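Local coordinates for protein cephalosporin hydroxylase CMCI (Streptomyces clavuligerus, PDB 2BM8) that takes part in cephamycin biosynthesis, probably in introducing the 7-alpha-methoxy group of the cephalosporin nucleus, on a Rossmann-like, methyltransferase-related fold, at residues H153-T165 against L176-M188. The protein carries 3 engineered substitutions. Numbering follows the deposited sequence.
Sequences HPLIFIDNAHANT and LLEEGDYFIIEDM. Engineered in segment 153-165: Asn160 (natural residue Asp).
Phe157 and Phe183 run alongside each other on neighbouring parallel strands of a Rossmann-like sheet, joined through helix 165-175 as a beta-alpha-beta crossover. Their rings are nearly parallel, planes 6° apart, but displaced so far in plane that little of one covers the other; Phe157 CD2 meets Phe183 CE1 at 3.5 Å. In both residues chi1 (-173° and -171°) sets CG opposite the backbone N, and the rings rise together toward that helix, where Ile168 and Met169 receive them. The other face carries Ile156, Ile158 and Ile184, packed against helix 67-80. Between the faces runs the backbone ladder, Phe157 N giving to Tyr182 O at 2.9 Å and Ile184 N to Phe157 O at 2.8 Å. At the start of the strands, Asp181 grips with both carboxylate oxygens: OD1 takes Leu155 N at 2.9 Å, while OD2 accepts Glu178 N and, through its syn lone pair, His153 ND1, in a bent bond tilted from the imidazole plane. Replacing Asp181 by an alanine is likely to strand all three donors and leave the imidazole freer to turn. At the far end, engineered Asn160 gives ND2 to Glu87 OE1 on strand 84-88, and its OD1 meets a water 2.6 Å from Asp187 OD2 and 3.1 Å from His162 NE2.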
loop_
_atom_site.group_PDB
_atom_site.type_symbol
_atom_site.label_atom_id
_atom_site.label_comp_id
_atom_site.label_asym_id
_atom_site.label_seq_id
_atom_site.Cartn_x
_atom_site.Cartn_y
_atom_site.Cartn_z
ATOM N N HIS B 153 -36.261 20.063 19.772
ATOM C CA HIS B 153 -35.686 18.750 19.572
ATOM C C HIS B 153 -36.389 18.068 18.405
ATOM O O HIS B 153 -37.513 18.419 18.083
ATOM C CB HIS B 153 -35.835 17.933 20.849
ATOM C CG HIS B 153 -35.088 18.497 22.018
ATOM N ND1 HIS B 153 -34.173 17.763 22.741
ATOM C CD2 HIS B 153 -35.117 19.726 22.590
ATOM C CE1 HIS B 153 -33.678 18.512 23.710
ATOM N NE2 HIS B 153 -34.237 19.705 23.643
ATOM N N PRO B 154 -35.755 17.094 17.761
ATOM C CA PRO B 154 -34.420 16.591 18.103
ATOM C C PRO B 154 -33.278 17.594 17.930
ATOM O O PRO B 154 -33.433 18.686 17.365
ATOM C CB PRO B 154 -34.224 15.425 17.122
ATOM C CG PRO B 154 -35.560 15.082 16.627
ATOM C CD PRO B 154 -36.335 16.360 16.629
ATOM N N LEU B 155 -32.109 17.181 18.397
ATOM C CA LEU B 155 -30.978 18.072 18.539
ATOM C C LEU B 155 -29.671 17.353 18.267
ATOM O O LEU B 155 -29.448 16.249 18.751
ATOM C CB LEU B 155 -30.986 18.623 19.950
ATOM C CG LEU B 155 -29.944 19.671 20.319
ATOM C CD1 LEU B 155 -30.629 20.837 21.076
ATOM C CD2 LEU B 155 -28.829 19.060 21.162
ATOM N N ILE B 156 -28.814 17.973 17.469
ATOM C CA ILE B 156 -27.462 17.470 17.260
ATOM C C ILE B 156 -26.482 18.472 17.876
ATOM O O ILE B 156 -26.459 19.631 17.493
ATOM C CB ILE B 156 -27.166 17.303 15.760
ATOM C CG1 ILE B 156 -28.177 16.363 15.114
ATOM C CG2 ILE B 156 -25.724 16.809 15.547
ATOM C CD1 ILE B 156 -28.051 16.298 13.604
ATOM N N PHE B 157 -25.688 18.001 18.830
ATOM C CA PHE B 157 -24.652 18.791 19.481
ATOM C C PHE B 157 -23.302 18.326 18.943
ATOM O O PHE B 157 -22.959 17.157 19.059
ATOM C CB PHE B 157 -24.731 18.584 20.996
ATOM C CG PHE B 157 -23.816 19.476 21.785
ATOM C CD1 PHE B 157 -24.330 20.533 22.533
ATOM C CD2 PHE B 157 -22.437 19.273 21.774
ATOM C CE1 PHE B 157 -23.492 21.365 23.259
ATOM C CE2 PHE B 157 -21.587 20.108 22.489
ATOM C CZ PHE B 157 -22.113 21.156 23.234
ATOM N N ILE B 158 -22.531 19.236 18.367
ATOM C CA ILE B 158 -21.267 18.885 17.715
ATOM C C ILE B 158 -20.110 19.621 18.380
ATOM O O ILE B 158 -20.060 20.846 18.378
ATOM C CB ILE B 158 -21.302 19.218 16.207
ATOM C CG1 ILE B 158 -22.558 18.624 15.571
ATOM C CG2 ILE B 158 -20.046 18.674 15.503
ATOM C CD1 ILE B 158 -22.732 18.973 14.137
ATOM N N ASP B 159 -19.202 18.851 18.969
ATOM C CA ASP B 159 -17.962 19.385 19.506
ATOM C C ASP B 159 -16.856 19.485 18.443
ATOM O O ASP B 159 -16.412 18.477 17.916
ATOM C CB ASP B 159 -17.473 18.493 20.637
ATOM C CG ASP B 159 -16.132 18.922 21.151
ATOM O OD1 ASP B 159 -15.250 18.038 21.347
ATOM O OD2 ASP B 159 -15.888 20.136 21.361
ATOM N N ASN B 160 -16.434 20.712 18.139
ATOM C CA ASN B 160 -15.221 20.989 17.348
ATOM C C ASN B 160 -14.160 21.742 18.171
ATOM O O ASN B 160 -13.143 22.137 17.638
ATOM C CB ASN B 160 -15.562 21.795 16.083
ATOM C CG ASN B 160 -16.113 20.924 14.956
ATOM O OD1 ASN B 160 -15.398 20.080 14.393
ATOM N ND2 ASN B 160 -17.389 21.122 14.619
ATOM N N ALA B 161 -14.384 21.926 19.468
ATOM C CA ALA B 161 -13.459 22.692 20.313
ATOM C C ALA B 161 -12.557 21.794 21.169
ATOM O O ALA B 161 -11.353 22.011 21.261
ATOM C CB ALA B 161 -14.244 23.670 21.194
ATOM N N HIS B 162 -13.166 20.795 21.798
ATOM C CA HIS B 162 -12.466 19.702 22.479
ATOM C C HIS B 162 -11.721 20.104 23.757
ATOM O O HIS B 162 -10.669 19.537 24.057
ATOM C CB HIS B 162 -11.460 19.001 21.553
ATOM C CG HIS B 162 -11.908 18.842 20.133
ATOM N ND1 HIS B 162 -12.590 17.732 19.690
ATOM C CD2 HIS B 162 -11.698 19.612 19.039
ATOM C CE1 HIS B 162 -12.806 17.841 18.391
ATOM N NE2 HIS B 162 -12.279 18.974 17.972
ATOM N N ALA B 163 -12.262 21.041 24.529
ATOM C CA ALA B 163 -11.577 21.517 25.734
ATOM C C ALA B 163 -12.062 20.832 27.013
ATOM O O ALA B 163 -11.278 20.187 27.723
ATOM C CB ALA B 163 -11.698 23.047 25.850
ATOM N N ASN B 164 -13.338 20.964 27.335
ATOM C CA ASN B 164 -13.846 20.420 28.614
ATOM C C ASN B 164 -14.865 19.351 28.276
ATOM O O ASN B 164 -15.867 19.205 28.932
ATOM C CB ASN B 164 -14.463 21.572 29.431
ATOM C CG ASN B 164 -14.723 21.227 30.891
ATOM O OD1 ASN B 164 -14.053 20.388 31.501
ATOM N ND2 ASN B 164 -15.711 21.907 31.466
ATOM N N THR B 165 -14.565 18.592 27.237
ATOM C CA THR B 165 -15.556 17.805 26.522
ATOM C C THR B 165 -16.398 16.856 27.401
ATOM O O THR B 165 -17.626 16.910 27.384
ATOM C CB THR B 165 -14.839 17.014 25.425
ATOM O OG1 THR B 165 -14.088 17.917 24.592
ATOM C CG2 THR B 165 -15.848 16.320 24.491
ATOM N N LEU B 176 -29.763 18.627 28.735
ATOM C CA LEU B 176 -30.070 18.984 27.348
ATOM C C LEU B 176 -30.673 17.873 26.488
ATOM O O LEU B 176 -31.734 18.055 25.916
ATOM C CB LEU B 176 -28.815 19.523 26.647
ATOM C CG LEU B 176 -29.053 20.303 25.343
ATOM C CD1 LEU B 176 -30.260 21.234 25.420
ATOM C CD2 LEU B 176 -27.818 21.093 24.960
ATOM N N LEU B 177 -29.993 16.738 26.383
ATOM C CA LEU B 177 -30.363 15.716 25.414
ATOM C C LEU B 177 -31.621 14.958 25.826
ATOM O O LEU B 177 -31.839 14.666 26.999
ATOM C CB LEU B 177 -29.218 14.722 25.215
ATOM C CG LEU B 177 -27.823 15.296 24.928
ATOM C CD1 LEU B 177 -26.789 14.203 25.069
ATOM C CD2 LEU B 177 -27.717 15.942 23.555
ATOM N N GLU B 178 -32.456 14.660 24.842
ATOM C CA GLU B 178 -33.503 13.674 24.997
ATOM C C GLU B 178 -33.133 12.465 24.153
ATOM O O GLU B 178 -32.187 12.501 23.387
ATOM C CB GLU B 178 -34.842 14.227 24.516
ATOM C CG GLU B 178 -35.238 15.585 25.081
ATOM C CD GLU B 178 -36.473 16.148 24.395
ATOM O OE1 GLU B 178 -36.757 15.749 23.236
ATOM O OE2 GLU B 178 -37.175 16.978 25.016
ATOM N N GLU B 179 -33.916 11.409 24.272
ATOM C CA GLU B 179 -33.676 10.183 23.525
ATOM C C GLU B 179 -33.654 10.473 22.017
ATOM O O GLU B 179 -34.526 11.158 21.507
ATOM C CB GLU B 179 -34.749 9.149 23.884
ATOM C CG GLU B 179 -34.742 7.916 23.001
ATOM C CD GLU B 179 -35.722 6.858 23.468
ATOM O OE1 GLU B 179 -36.472 7.114 24.440
ATOM O OE2 GLU B 179 -35.738 5.763 22.871
ATOM N N GLY B 180 -32.642 9.967 21.317
ATOM C CA GLY B 180 -32.478 10.235 19.896
ATOM C C GLY B 180 -31.481 11.336 19.555
ATOM O O GLY B 180 -30.894 11.297 18.468
ATOM N N ASP B 181 -31.275 12.299 20.458
ATOM C CA ASP B 181 -30.367 13.429 20.208
ATOM C C ASP B 181 -28.923 12.973 20.078
ATOM O O ASP B 181 -28.513 12.029 20.721
ATOM C CB ASP B 181 -30.461 14.474 21.325
ATOM C CG ASP B 181 -31.798 15.215 21.337
ATOM O OD1 ASP B 181 -32.597 15.061 20.389
ATOM O OD2 ASP B 181 -32.131 15.982 22.263
ATOM N N TYR B 182 -28.157 13.643 19.235
ATOM C CA TYR B 182 -26.789 13.245 18.976
ATOM C C TYR B 182 -25.806 14.117 19.754
ATOM O O TYR B 182 -26.025 15.305 19.937
ATOM C CB TYR B 182 -26.509 13.321 17.478
ATOM C CG TYR B 182 -26.992 12.102 16.717
ATOM C CD1 TYR B 182 -28.294 12.014 16.249
ATOM C CD2 TYR B 182 -26.146 11.030 16.479
ATOM C CE1 TYR B 182 -28.730 10.891 15.556
ATOM C CE2 TYR B 182 -26.579 9.914 15.789
ATOM C CZ TYR B 182 -27.863 9.851 15.330
ATOM O OH TYR B 182 -28.282 8.730 14.660
ATOM N N PHE B 183 -24.757 13.503 20.275
ATOM C CA PHE B 183 -23.611 14.231 20.781
ATOM C C PHE B 183 -22.430 13.702 20.000
ATOM O O PHE B 183 -22.122 12.525 20.098
ATOM C CB PHE B 183 -23.407 14.021 22.285
ATOM C CG PHE B 183 -22.351 14.936 22.890
ATOM C CD1 PHE B 183 -22.717 16.058 23.616
ATOM C CD2 PHE B 183 -20.994 14.671 22.730
ATOM C CE1 PHE B 183 -21.749 16.892 24.180
ATOM C CE2 PHE B 183 -20.028 15.512 23.296
ATOM C CZ PHE B 183 -20.415 16.617 24.017
ATOM N N ILE B 184 -21.785 14.583 19.234
ATOM C CA ILE B 184 -20.757 14.197 18.280
ATOM C C ILE B 184 -19.423 14.887 18.550
ATOM O O ILE B 184 -19.357 16.110 18.692
ATOM C CB ILE B 184 -21.233 14.514 16.853
ATOM C CG1 ILE B 184 -22.343 13.534 16.463
ATOM C CG2 ILE B 184 -20.083 14.407 15.863
ATOM C CD1 ILE B 184 -23.177 13.976 15.306
ATOM N N ILE B 185 -18.355 14.099 18.602
ATOM C CA ILE B 185 -17.015 14.649 18.758
ATOM C C ILE B 185 -16.247 14.375 17.495
ATOM O O ILE B 185 -15.936 13.238 17.188
ATOM C CB ILE B 185 -16.316 14.031 19.981
ATOM C CG1 ILE B 185 -17.010 14.487 21.259
ATOM C CG2 ILE B 185 -14.857 14.457 20.025
ATOM C CD1 ILE B 185 -16.851 13.561 22.415
ATOM N N GLU B 186 -15.947 15.421 16.746
ATOM C CA GLU B 186 -15.225 15.253 15.491
ATOM C C GLU B 186 -13.729 15.174 15.782
ATOM O O GLU B 186 -13.270 15.762 16.750
ATOM C CB GLU B 186 -15.552 16.401 14.534
ATOM C CG GLU B 186 -17.035 16.503 14.155
ATOM C CD GLU B 186 -17.300 17.388 12.936
ATOM O OE1 GLU B 186 -16.338 17.977 12.416
ATOM O OE2 GLU B 186 -18.480 17.513 12.513
ATOM N N ASP B 187 -13.004 14.373 14.994
ATOM C CA ASP B 187 -11.539 14.365 14.916
ATOM C C ASP B 187 -10.797 13.803 16.126
ATOM O O ASP B 187 -9.895 12.964 15.969
ATOM C CB ASP B 187 -11.000 15.771 14.621
ATOM C CG ASP B 187 -11.441 16.291 13.260
ATOM O OD1 ASP B 187 -11.049 15.660 12.243
ATOM O OD2 ASP B 187 -12.176 17.296 13.113
ATOM N N MET B 188 -11.169 14.258 17.320
ATOM C CA MET B 188 -10.298 14.116 18.477
ATOM C C MET B 188 -10.290 12.751 19.165
ATOM O O MET B 188 -9.271 12.384 19.755
ATOM C CB MET B 188 -10.590 15.212 19.513
ATOM C CG MET B 188 -9.435 15.434 20.508
ATOM S SD MET B 188 -7.790 15.781 19.741
ATOM C CE MET B 188 -7.726 17.590 19.832
HETATM O O HOH W 1 -12.505 19.173 14.854
#